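Local structure of tyrosine--tRNA ligase (Archaeoglobus fulgidus, 2CYB) at residues Ala14-Thr19 / Asp179-His184; Asp58-Glu61 / Glu65-Val68; Ser113-Ser118 / Ala163-His168; Tyr240-Ala243 / Glu248-Ile251. The protein probably attaches L-tyrosine to tRNA(Tyr) in two steps, first activating the amino acid with ATP to Tyr-AMP and then transferring it to the acceptor end of the tRNA. All blocks are in the same frame, centred on the assembly; numbering follows the deposited sequence.

Contact 1: Ala14-Thr19 / Asp179-His184; sequences AEEVVT and DQRKIH. With TYR (tyrosine), chain C.
R181 crosses E16 at about a right angle and forms a salt bridge with its carboxylate. NH2 of R181 donates to E16 OE2 at 3.1 Å. That oxygen lies at the guanidinium edge, in its plane, and is met on its syn side, though the donor is tilted out of the carboxylate plane. NE of R181 is 2.9 Å from E16 OE1 and 3.0 Å from E16 OE2, both weak bonds. The two flat groups are turned 51° apart, so the pair is not a flat two-pronged match. R181 reaches across because CG stands anti to its backbone N (chi1 -164°) and the chain stays extended to NE. V18 CG2 lies beside the same guanidinium. Replacing R181 by an alanine would probably leave the E16 carboxylate without its charged mate, left with H203. E16 OE1 has this second partner in H203 ND1, and H203 NE2 is bonded to H184 ND1. Next to R181, Q180 OE1 accepts from the N of the bound tyrosine at 2.7 Å and also from Q162 NE2. Q180 NE2 makes a weak bond to the ligand OXT. The Q180 amide is also tied by NE2 to D179 OD1 at 3.1 Å. E15 and E16 form a classic beta bulge opposite H203. Edge strand 16-18 runs antiparallel to strand 200-204, while helix 181-190 begins beside it and touches helix 154-168 through I183 and H184.

Contact 2: Asp58-Glu61 / Glu65-Val68; sequences DLQE and EIIV
I66 lays its longer branch across the backbone and CB atoms of L59 and Q60. Its CG1 is 3.7 Å from Q60 CB, and its CD1 is 3.9 Å from L59 CB. CD1 also comes within 4.0 Å of Q60 N. The methyl therefore rests on the helix surface where L59 joins Q60. I66 points toward the helix, and two torsions put the methyl there. CG1 is anti to the carbonyl carbon (chi1 -57°), and chi2 then folds CD1 back instead of extending it. The side chains of Q60 and I66 cross at about a right angle, and the rest of Q60 leads away from the strand. L59 carries the apolar surface further, onto A35, L173 and V175 of the sheet and onto I10 of helix 3-11. The polar ends nearby are held by other residues: D58 by K55 and R12, E65 by R34. The backbone of I66 is paired with K108 of the neighbouring strand. Only three residues separate the segments, so the chain turns sharply from helix to strand. This is the closing half of the beta-alpha-beta unit formed by strand 34-39, helix 47-61 and strand 65-70, as in the Rossmann fold of class I synthetases.

Contact 3: Ser113-Ser118 / Ala163-His168; sequences SEYQLS and ALDIAH. With TYR (tyrosine), chain C.
The backbone of Y115 to S118 makes a type I beta turn, whose first two residues face the last turns of helix 154-168. This turn follows strand 108-111 of the Rossmann fold and leads into helix 119-131, with S118 at its N-cap. Y115 O accepts from S118 N at 3.2 Å and from S118 OG at 2.9 Å. Y115 CG takes the crowded position between the backbone N and the carbonyl carbon (chi1 65°). Q116 CG lies over one face of the ring, toward the rim, and Y115 CE2 is 4.0 Å from H168 CB. H168 itself is held by D124 through NE2. Two donors from the turn converge on D165 OD2. Q116 NE2 comes in at 2.8 Å on the syn side, with the oxygen in the plane of its amide. Y115 OH makes a weak bond of the same length, with OD2 near the ring plane. Ring and carboxylate planes stand 78° apart, while amide and carboxylate are turned by 22°. Y115 and Q116 are a second shell and probably help fix the rotation of D165 in the tyrosine pocket. The other oxygen, D165 OD1, accepts from the phenol OH of the bound tyrosine at 2.6 Å.

Contact 4: Tyr240-Ala243 / Glu248-Ile251; sequences YCPA and ENPI
Y240 O is a buried carbonyl oxygen without a polar partner, and carbon crowds it instead. The ring of P250 presses on it, with CD at 3.2 Å. The same P250 CD is 4.0 Å from CD2 of the Y240 ring. E248 crosses that ring at a slant, its OE2 lying 3.7 Å from Y240 CE2, with ring and carboxylate planes 41° apart. P242 folds back over one face of Y240, its CD 3.4 Å above the ring plane and over the centre. The C241 sulfur lies against N249 and I251. SG is 3.9 Å from I251 CB and equally far from N249 CG. N249 gets beside it because its CG is anti to the backbone N (chi1 -171°), and the amide passes P242 in the opposite direction. A glycine in place of N249 would probably open a gap beside the C241 sulfur and the ring of F290. I251 continues the apolar contact onto L300 and V304 of helix 297-319. E248 has a positive phi of 65°, which turns the chain just before the helix. The contact closes the short link between helices 229-237 and 250-263, a helix start with N249 at the N-cap and proline in the first turn.

In the fold
Contacts 1 and 3 both reach the bound tyrosine, from its two ends. Q180 in contact 1 holds the amino group and, weakly, the carboxylate, and D165 in contact 3 holds the phenol OH. Their centres are 20 Å apart. Q162, Y36 and Y158 complete the polar grip on the ligand. Contact 2 belongs to the same sheet as contact 1, about 17 Å away between centres. It does not touch the ligand, but the I66 side chain is about 6 Å from that of Y36. Contacts 2 and 3 are both nested within the chain loop closed by contact 1. Contact 4 comes later in the chain, away from the annotated sites, with its centre about 40 Å from that of contact 3.

Contact 1: Ala14-Thr19 / Asp179-His184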
loop_
_atom_site.group_PDB
_atom_site.type_symbol
_atom_site.label_atom_id
_atom_site.label_comp_id
_atom_site.label_asym_id
_atom_site.label_seq_id
_atom_site.Cartn_x
_atom_site.Cartn_y
_atom_site.Cartn_z
ATOM N N ALA A 14 -14.976 16.902 -24.410
ATOM C CA ALA A 14 -13.833 16.353 -23.695
ATOM C C ALA A 14 -12.875 17.513 -23.504
ATOM O O ALA A 14 -12.720 18.349 -24.393
ATOM C CB ALA A 14 -13.162 15.251 -24.506
ATOM N N GLU A 15 -12.234 17.580 -22.348
ATOM C CA GLU A 15 -11.290 18.656 -22.100
ATOM C C GLU A 15 -9.918 18.315 -22.668
ATOM O O GLU A 15 -9.176 19.194 -23.111
ATOM C CB GLU A 15 -11.173 18.926 -20.599
ATOM C CG GLU A 15 -10.128 19.975 -20.250
ATOM C CD GLU A 15 -10.135 20.352 -18.784
ATOM O OE1 GLU A 15 -9.209 21.071 -18.353
ATOM O OE2 GLU A 15 -11.066 19.933 -18.064
ATOM N N GLU A 16 -9.585 17.032 -22.667
ATOM C CA GLU A 16 -8.289 16.600 -23.160
ATOM C C GLU A 16 -8.317 15.153 -23.613
ATOM O O GLU A 16 -9.094 14.345 -23.102
ATOM C CB GLU A 16 -7.244 16.767 -22.053
ATOM C CG GLU A 16 -5.880 16.177 -22.366
ATOM C CD GLU A 16 -4.952 16.178 -21.163
ATOM O OE1 GLU A 16 -5.302 15.557 -20.134
ATOM O OE2 GLU A 16 -3.871 16.799 -21.249
ATOM N N VAL A 17 -7.479 14.840 -24.595
ATOM C CA VAL A 17 -7.360 13.479 -25.094
ATOM C C VAL A 17 -5.865 13.183 -25.168
ATOM O O VAL A 17 -5.099 13.939 -25.770
ATOM C CB VAL A 17 -7.984 13.308 -26.491
ATOM C CG1 VAL A 17 -7.759 11.882 -26.974
ATOM C CG2 VAL A 17 -9.476 13.619 -26.439
ATOM N N VAL A 18 -5.455 12.095 -24.529
ATOM C CA VAL A 18 -4.056 11.694 -24.504
ATOM C C VAL A 18 -3.889 10.315 -25.139
ATOM O O VAL A 18 -4.079 9.303 -24.473
ATOM C CB VAL A 18 -3.534 11.633 -23.056
ATOM C CG1 VAL A 18 -2.060 11.273 -23.046
ATOM C CG2 VAL A 18 -3.775 12.968 -22.361
ATOM N N THR A 19 -3.559 10.268 -26.427
ATOM C CA THR A 19 -3.355 11.456 -27.252
ATOM C C THR A 19 -4.322 11.362 -28.428
ATOM O O THR A 19 -4.887 10.297 -28.689
ATOM C CB THR A 19 -1.910 11.519 -27.807
ATOM O OG1 THR A 19 -1.670 10.386 -28.650
ATOM C CG2 THR A 19 -0.896 11.513 -26.672
ATOM N N ASP A 179 -9.423 15.402 -13.160
ATOM C CA ASP A 179 -8.748 15.248 -11.878
ATOM C C ASP A 179 -8.106 13.863 -11.746
ATOM O O ASP A 179 -7.401 13.591 -10.778
ATOM C CB ASP A 179 -9.692 15.531 -10.703
ATOM C CG ASP A 179 -10.992 14.758 -10.771
ATOM O OD1 ASP A 179 -11.241 14.019 -11.751
ATOM O OD2 ASP A 179 -11.787 14.909 -9.817
ATOM N N GLN A 180 -8.333 13.005 -12.734
ATOM C CA GLN A 180 -7.740 11.660 -12.735
ATOM C C GLN A 180 -6.468 11.697 -13.590
ATOM O O GLN A 180 -5.793 10.679 -13.758
ATOM C CB GLN A 180 -8.689 10.629 -13.365
ATOM C CG GLN A 180 -10.101 10.581 -12.791
ATOM C CD GLN A 180 -10.109 10.319 -11.303
ATOM O OE1 GLN A 180 -9.543 9.330 -10.832
ATOM N NE2 GLN A 180 -10.750 11.206 -10.549
ATOM N N ARG A 181 -6.137 12.873 -14.121
ATOM C CA ARG A 181 -4.987 13.002 -15.016
ATOM C C ARG A 181 -3.663 12.450 -14.513
ATOM O O ARG A 181 -2.988 11.711 -15.232
ATOM C CB ARG A 181 -4.795 14.467 -15.441
ATOM C CG ARG A 181 -3.875 14.620 -16.649
ATOM C CD ARG A 181 -3.698 16.076 -17.095
ATOM N NE ARG A 181 -3.038 16.142 -18.400
ATOM C CZ ARG A 181 -1.819 15.673 -18.652
ATOM N NH1 ARG A 181 -1.107 15.103 -17.689
ATOM N NH2 ARG A 181 -1.318 15.755 -19.877
ATOM N N LYS A 182 -3.281 12.795 -13.290
ATOM C CA LYS A 182 -2.018 12.311 -12.757
ATOM C C LYS A 182 -1.999 10.800 -12.594
ATOM O O LYS A 182 -0.971 10.168 -12.828
ATOM C CB LYS A 182 -1.687 12.995 -11.427
ATOM C CG LYS A 182 -1.375 14.481 -11.587
ATOM C CD LYS A 182 -0.440 14.976 -10.499
ATOM C CE LYS A 182 -0.082 16.443 -10.706
ATOM N NZ LYS A 182 0.797 16.979 -9.626
ATOM N N ILE A 183 -3.124 10.222 -12.185
ATOM C CA ILE A 183 -3.196 8.778 -12.040
ATOM C C ILE A 183 -3.061 8.155 -13.431
ATOM O O ILE A 183 -2.343 7.175 -13.616
ATOM C CB ILE A 183 -4.520 8.345 -11.372
ATOM C CG1 ILE A 183 -4.515 8.774 -9.899
ATOM C CG2 ILE A 183 -4.693 6.833 -11.485
ATOM C CD1 ILE A 183 -5.834 8.504 -9.159
ATOM N N HIS A 184 -3.724 8.740 -14.423
ATOM C CA HIS A 184 -3.621 8.209 -15.771
ATOM C C HIS A 184 -2.208 8.342 -16.327
ATOM O O HIS A 184 -1.750 7.470 -17.063
ATOM C CB HIS A 184 -4.631 8.887 -16.701
ATOM C CG HIS A 184 -6.035 8.414 -16.500
ATOM N ND1 HIS A 184 -7.114 8.990 -17.134
ATOM C CD2 HIS A 184 -6.534 7.405 -15.745
ATOM C CE1 HIS A 184 -8.219 8.356 -16.778
ATOM N NE2 HIS A 184 -7.894 7.391 -15.936
HETATM N N TYR C . -10.502 7.574 -8.994
HETATM C CA TYR C . -11.885 7.635 -9.530
HETATM C C TYR C . -12.657 8.804 -8.924
HETATM O O TYR C . -13.833 8.972 -9.286
HETATM C CB TYR C . -12.598 6.309 -9.249
HETATM C CG TYR C . -11.919 5.154 -9.945
HETATM C CD1 TYR C . -11.459 4.045 -9.232
HETATM C CD2 TYR C . -11.732 5.178 -11.333
HETATM C CE1 TYR C . -10.828 2.977 -9.894
HETATM C CE2 TYR C . -11.112 4.133 -11.994
HETATM C CZ TYR C . -10.663 3.034 -11.274
HETATM O OH TYR C . -10.069 1.996 -11.949
HETATM O OXT TYR C . -12.071 9.545 -8.108
#

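Contact 2: Asp58-Glu61 / Glu65-Val68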
loop_
_atom_site.group_PDB
_atom_site.type_symbol
_atom_site.label_atom_id
_atom_site.label_comp_id
_atom_site.label_asym_id
_atom_site.label_seq_id
_atom_site.Cartn_x
_atom_site.Cartn_y
_atom_site.Cartn_z
ATOM N N ASP A 58 -21.620 8.169 -25.517
ATOM C CA ASP A 58 -21.100 8.680 -26.783
ATOM C C ASP A 58 -20.203 7.587 -27.367
ATOM O O ASP A 58 -20.327 7.223 -28.531
ATOM C CB ASP A 58 -20.238 9.936 -26.573
ATOM C CG ASP A 58 -21.039 11.150 -26.113
ATOM O OD1 ASP A 58 -20.404 12.179 -25.772
ATOM O OD2 ASP A 58 -22.284 11.086 -26.101
ATOM N N LEU A 59 -19.298 7.067 -26.542
ATOM C CA LEU A 59 -18.357 6.030 -26.970
ATOM C C LEU A 59 -19.034 4.761 -27.463
ATOM O O LEU A 59 -18.606 4.163 -28.456
ATOM C CB LEU A 59 -17.390 5.695 -25.823
ATOM C CG LEU A 59 -16.267 6.716 -25.625
ATOM C CD1 LEU A 59 -15.715 6.644 -24.202
ATOM C CD2 LEU A 59 -15.176 6.460 -26.648
ATOM N N GLN A 60 -20.085 4.345 -26.769
ATOM C CA GLN A 60 -20.828 3.151 -27.153
ATOM C C GLN A 60 -21.498 3.404 -28.510
ATOM O O GLN A 60 -21.600 2.507 -29.351
ATOM C CB GLN A 60 -21.869 2.834 -26.075
ATOM C CG GLN A 60 -22.552 1.482 -26.202
ATOM C CD GLN A 60 -23.587 1.455 -27.304
ATOM O OE1 GLN A 60 -24.471 2.306 -27.351
ATOM N NE2 GLN A 60 -23.486 0.472 -28.194
ATOM N N GLU A 61 -21.938 4.640 -28.723
ATOM C CA GLU A 61 -22.581 5.013 -29.979
ATOM C C GLU A 61 -21.550 5.028 -31.099
ATOM O O GLU A 61 -21.886 4.826 -32.266
ATOM C CB GLU A 61 -23.230 6.396 -29.858
ATOM C CG GLU A 61 -23.884 6.878 -31.136
ATOM C CD GLU A 61 -24.549 8.231 -30.979
ATOM O OE1 GLU A 61 -25.081 8.752 -31.984
ATOM O OE2 GLU A 61 -24.541 8.773 -29.851
ATOM N N GLU A 65 -16.677 -0.836 -26.878
ATOM C CA GLU A 65 -17.188 -1.821 -25.928
ATOM C C GLU A 65 -17.098 -1.007 -24.640
ATOM O O GLU A 65 -16.102 -0.318 -24.435
ATOM C CB GLU A 65 -16.239 -3.023 -25.803
ATOM C CG GLU A 65 -16.149 -3.935 -27.017
ATOM C CD GLU A 65 -15.242 -5.140 -26.773
ATOM O OE1 GLU A 65 -15.238 -6.063 -27.611
ATOM O OE2 GLU A 65 -14.527 -5.166 -25.746
ATOM N N ILE A 66 -18.109 -1.078 -23.783
ATOM C CA ILE A 66 -18.095 -0.291 -22.554
ATOM C C ILE A 66 -18.076 -1.080 -21.258
ATOM O O ILE A 66 -18.867 -2.004 -21.057
ATOM C CB ILE A 66 -19.312 0.667 -22.489
ATOM C CG1 ILE A 66 -19.327 1.590 -23.707
ATOM C CG2 ILE A 66 -19.263 1.490 -21.205
ATOM C CD1 ILE A 66 -18.101 2.457 -23.848
ATOM N N ILE A 67 -17.164 -0.704 -20.369
ATOM C CA ILE A 67 -17.081 -1.341 -19.067
ATOM C C ILE A 67 -17.289 -0.274 -18.000
ATOM O O ILE A 67 -16.714 0.810 -18.078
ATOM C CB ILE A 67 -15.703 -1.989 -18.820
ATOM C CG1 ILE A 67 -15.475 -3.131 -19.810
ATOM C CG2 ILE A 67 -15.626 -2.510 -17.386
ATOM C CD1 ILE A 67 -14.161 -3.850 -19.601
ATOM N N VAL A 68 -18.132 -0.573 -17.021
ATOM C CA VAL A 68 -18.358 0.350 -15.919
ATOM C C VAL A 68 -17.831 -0.358 -14.686
ATOM O O VAL A 68 -18.342 -1.407 -14.298
ATOM C CB VAL A 68 -19.846 0.661 -15.698
ATOM C CG1 VAL A 68 -20.018 1.509 -14.433
ATOM C CG2 VAL A 68 -20.406 1.402 -16.900
#

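Contact 3: Ser113-Ser118 / Ala163-His168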
loop_
_atom_site.group_PDB
_atom_site.type_symbol
_atom_site.label_atom_id
_atom_site.label_comp_id
_atom_site.label_asym_id
_atom_site.label_seq_id
_atom_site.Cartn_x
_atom_site.Cartn_y
_atom_site.Cartn_z
ATOM N N SER A 113 -13.958 -5.883 -6.456
ATOM C CA SER A 113 -13.645 -7.049 -5.634
ATOM C C SER A 113 -13.669 -8.366 -6.418
ATOM O O SER A 113 -13.172 -9.380 -5.938
ATOM C CB SER A 113 -14.603 -7.128 -4.439
ATOM O OG SER A 113 -15.958 -7.010 -4.841
ATOM N N GLU A 114 -14.238 -8.349 -7.622
ATOM C CA GLU A 114 -14.304 -9.550 -8.464
ATOM C C GLU A 114 -12.931 -10.058 -8.911
ATOM O O GLU A 114 -12.755 -11.254 -9.172
ATOM C CB GLU A 114 -15.127 -9.280 -9.728
ATOM C CG GLU A 114 -16.628 -9.244 -9.558
ATOM C CD GLU A 114 -17.338 -8.988 -10.888
ATOM O OE1 GLU A 114 -16.919 -9.579 -11.906
ATOM O OE2 GLU A 114 -18.311 -8.204 -10.917
ATOM N N TYR A 115 -11.963 -9.152 -9.020
ATOM C CA TYR A 115 -10.632 -9.533 -9.466
ATOM C C TYR A 115 -9.482 -8.838 -8.734
ATOM O O TYR A 115 -8.337 -9.259 -8.856
ATOM C CB TYR A 115 -10.488 -9.234 -10.957
ATOM C CG TYR A 115 -10.561 -7.751 -11.260
ATOM C CD1 TYR A 115 -11.790 -7.108 -11.415
ATOM C CD2 TYR A 115 -9.396 -6.981 -11.353
ATOM C CE1 TYR A 115 -11.864 -5.729 -11.661
ATOM C CE2 TYR A 115 -9.457 -5.603 -11.593
ATOM C CZ TYR A 115 -10.693 -4.985 -11.748
ATOM O OH TYR A 115 -10.757 -3.623 -11.993
ATOM N N GLN A 116 -9.772 -7.776 -7.988
ATOM C CA GLN A 116 -8.701 -7.042 -7.304
ATOM C C GLN A 116 -8.047 -7.746 -6.115
ATOM O O GLN A 116 -7.114 -7.209 -5.519
ATOM C CB GLN A 116 -9.203 -5.654 -6.887
ATOM C CG GLN A 116 -9.581 -4.810 -8.083
ATOM C CD GLN A 116 -10.262 -3.502 -7.711
ATOM O OE1 GLN A 116 -10.979 -3.414 -6.713
ATOM N NE2 GLN A 116 -10.056 -2.486 -8.531
ATOM N N LEU A 117 -8.527 -8.937 -5.763
ATOM C CA LEU A 117 -7.929 -9.689 -4.660
ATOM C C LEU A 117 -7.296 -10.965 -5.197
ATOM O O LEU A 117 -6.797 -11.792 -4.429
ATOM C CB LEU A 117 -8.975 -10.044 -3.601
ATOM C CG LEU A 117 -9.596 -8.895 -2.800
ATOM C CD1 LEU A 117 -10.601 -9.456 -1.804
ATOM C CD2 LEU A 117 -8.501 -8.122 -2.068
ATOM N N SER A 118 -7.317 -11.123 -6.516
ATOM C CA SER A 118 -6.739 -12.308 -7.151
ATOM C C SER A 118 -5.213 -12.261 -7.065
ATOM O O SER A 118 -4.623 -11.184 -7.017
ATOM C CB SER A 118 -7.185 -12.402 -8.614
ATOM O OG SER A 118 -6.532 -11.443 -9.424
ATOM N N ALA A 163 -4.562 2.302 -11.858
ATOM C CA ALA A 163 -3.757 2.108 -13.059
ATOM C C ALA A 163 -3.844 0.648 -13.490
ATOM O O ALA A 163 -4.002 0.357 -14.675
ATOM C CB ALA A 163 -2.307 2.498 -12.797
ATOM N N LEU A 164 -3.754 -0.272 -12.533
ATOM C CA LEU A 164 -3.842 -1.692 -12.860
ATOM C C LEU A 164 -5.215 -2.116 -13.351
ATOM O O LEU A 164 -5.331 -3.106 -14.083
ATOM C CB LEU A 164 -3.438 -2.551 -11.663
ATOM C CG LEU A 164 -1.927 -2.593 -11.425
ATOM C CD1 LEU A 164 -1.635 -3.280 -10.085
ATOM C CD2 LEU A 164 -1.249 -3.331 -12.594
ATOM N N ASP A 165 -6.259 -1.390 -12.959
ATOM C CA ASP A 165 -7.603 -1.736 -13.420
ATOM C C ASP A 165 -7.665 -1.613 -14.938
ATOM O O ASP A 165 -8.340 -2.395 -15.599
ATOM C CB ASP A 165 -8.654 -0.807 -12.806
ATOM C CG ASP A 165 -8.860 -1.059 -11.338
ATOM O OD1 ASP A 165 -9.312 -0.125 -10.651
ATOM O OD2 ASP A 165 -8.585 -2.190 -10.875
ATOM N N ILE A 166 -6.958 -0.626 -15.484
ATOM C CA ILE A 166 -6.942 -0.406 -16.925
ATOM C C ILE A 166 -6.414 -1.659 -17.634
ATOM O O ILE A 166 -7.026 -2.157 -18.583
ATOM C CB ILE A 166 -6.052 0.809 -17.290
ATOM C CG1 ILE A 166 -6.678 2.097 -16.733
ATOM C CG2 ILE A 166 -5.897 0.909 -18.802
ATOM C CD1 ILE A 166 -5.756 3.294 -16.788
ATOM N N ALA A 167 -5.294 -2.179 -17.148
ATOM C CA ALA A 167 -4.692 -3.372 -17.743
ATOM C C ALA A 167 -5.515 -4.637 -17.524
ATOM O O ALA A 167 -5.741 -5.406 -18.457
ATOM C CB ALA A 167 -3.296 -3.576 -17.188
ATOM N N HIS A 168 -5.960 -4.860 -16.294
ATOM C CA HIS A 168 -6.724 -6.064 -15.997
ATOM C C HIS A 168 -8.121 -6.126 -16.604
ATOM O O HIS A 168 -8.682 -7.213 -16.740
ATOM C CB HIS A 168 -6.767 -6.289 -14.485
ATOM C CG HIS A 168 -5.473 -6.799 -13.927
ATOM N ND1 HIS A 168 -5.298 -8.105 -13.528
ATOM C CD2 HIS A 168 -4.274 -6.190 -13.763
ATOM C CE1 HIS A 168 -4.046 -8.281 -13.141
ATOM N NE2 HIS A 168 -3.403 -7.134 -13.274
HETATM N N TYR C . -10.502 7.574 -8.994
HETATM C CA TYR C . -11.885 7.635 -9.530
HETATM C C TYR C . -12.657 8.804 -8.924
HETATM O O TYR C . -13.833 8.972 -9.286
HETATM C CB TYR C . -12.598 6.309 -9.249
HETATM C CG TYR C . -11.919 5.154 -9.945
HETATM C CD1 TYR C . -11.459 4.045 -9.232
HETATM C CD2 TYR C . -11.732 5.178 -11.333
HETATM C CE1 TYR C . -10.828 2.977 -9.894
HETATM C CE2 TYR C . -11.112 4.133 -11.994
HETATM C CZ TYR C . -10.663 3.034 -11.274
HETATM O OH TYR C . -10.069 1.996 -11.949
HETATM O OXT TYR C . -12.071 9.545 -8.108
#

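Contact 4: Tyr240-Ala243 / Glu248-Ile251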
loop_
_atom_site.group_PDB
_atom_site.type_symbol
_atom_site.label_atom_id
_atom_site.label_comp_id
_atom_site.label_asym_id
_atom_site.label_seq_id
_atom_site.Cartn_x
_atom_site.Cartn_y
_atom_site.Cartn_z
ATOM N N TYR A 240 -25.865 30.222 -9.499
ATOM C CA TYR A 240 -25.045 31.310 -10.000
ATOM C C TYR A 240 -25.127 31.234 -11.525
ATOM O O TYR A 240 -24.875 30.178 -12.111
ATOM C CB TYR A 240 -23.603 31.106 -9.534
ATOM C CG TYR A 240 -22.576 31.996 -10.195
ATOM C CD1 TYR A 240 -22.628 33.381 -10.058
ATOM C CD2 TYR A 240 -21.524 31.446 -10.927
ATOM C CE1 TYR A 240 -21.652 34.199 -10.631
ATOM C CE2 TYR A 240 -20.546 32.253 -11.502
ATOM C CZ TYR A 240 -20.615 33.626 -11.349
ATOM O OH TYR A 240 -19.640 34.424 -11.905
ATOM N N CYS A 241 -25.491 32.341 -12.164
ATOM C CA CYS A 241 -25.613 32.368 -13.619
ATOM C C CYS A 241 -25.431 33.782 -14.141
ATOM O O CYS A 241 -26.401 34.449 -14.503
ATOM C CB CYS A 241 -26.983 31.827 -14.047
ATOM S SG CYS A 241 -27.218 31.623 -15.838
ATOM N N PRO A 242 -24.178 34.259 -14.183
ATOM C CA PRO A 242 -23.843 35.604 -14.661
ATOM C C PRO A 242 -24.258 35.821 -16.112
ATOM O O PRO A 242 -23.882 35.054 -16.999
ATOM C CB PRO A 242 -22.330 35.668 -14.472
ATOM C CG PRO A 242 -21.912 34.235 -14.650
ATOM C CD PRO A 242 -22.956 33.509 -13.847
ATOM N N ALA A 243 -25.038 36.871 -16.345
ATOM C CA ALA A 243 -25.506 37.183 -17.686
ATOM C C ALA A 243 -24.324 37.434 -18.618
ATOM O O ALA A 243 -23.379 38.134 -18.259
ATOM C CB ALA A 243 -26.422 38.412 -17.647
ATOM N N GLU A 248 -17.639 28.620 -16.667
ATOM C CA GLU A 248 -17.890 28.499 -15.236
ATOM C C GLU A 248 -19.346 28.821 -14.913
ATOM O O GLU A 248 -19.691 29.070 -13.756
ATOM C CB GLU A 248 -16.968 29.429 -14.432
ATOM C CG GLU A 248 -17.049 29.219 -12.916
ATOM C CD GLU A 248 -16.360 30.314 -12.114
ATOM O OE1 GLU A 248 -15.140 30.517 -12.297
ATOM O OE2 GLU A 248 -17.042 30.970 -11.295
ATOM N N ASN A 249 -20.195 28.832 -15.938
ATOM C CA ASN A 249 -21.614 29.101 -15.730
ATOM C C ASN A 249 -22.295 27.748 -15.577
ATOM O O ASN A 249 -22.476 27.016 -16.553
ATOM C CB ASN A 249 -22.206 29.877 -16.917
ATOM C CG ASN A 249 -23.625 30.373 -16.646
ATOM O OD1 ASN A 249 -23.972 31.512 -16.976
ATOM N ND2 ASN A 249 -24.450 29.517 -16.052
ATOM N N PRO A 250 -22.674 27.399 -14.340
ATOM C CA PRO A 250 -23.336 26.146 -13.962
ATOM C C PRO A 250 -24.555 25.779 -14.795
ATOM O O PRO A 250 -24.764 24.612 -15.119
ATOM C CB PRO A 250 -23.707 26.383 -12.498
ATOM C CG PRO A 250 -22.657 27.330 -12.033
ATOM C CD PRO A 250 -22.557 28.291 -13.173
ATOM N N ILE A 251 -25.373 26.772 -15.123
ATOM C CA ILE A 251 -26.572 26.521 -15.906
ATOM C C ILE A 251 -26.215 26.226 -17.360
ATOM O O ILE A 251 -26.754 25.291 -17.959
ATOM C CB ILE A 251 -27.538 27.727 -15.823
ATOM C CG1 ILE A 251 -27.843 28.017 -14.354
ATOM C CG2 ILE A 251 -28.827 27.434 -16.577
ATOM C CD1 ILE A 251 -28.352 26.808 -13.582
#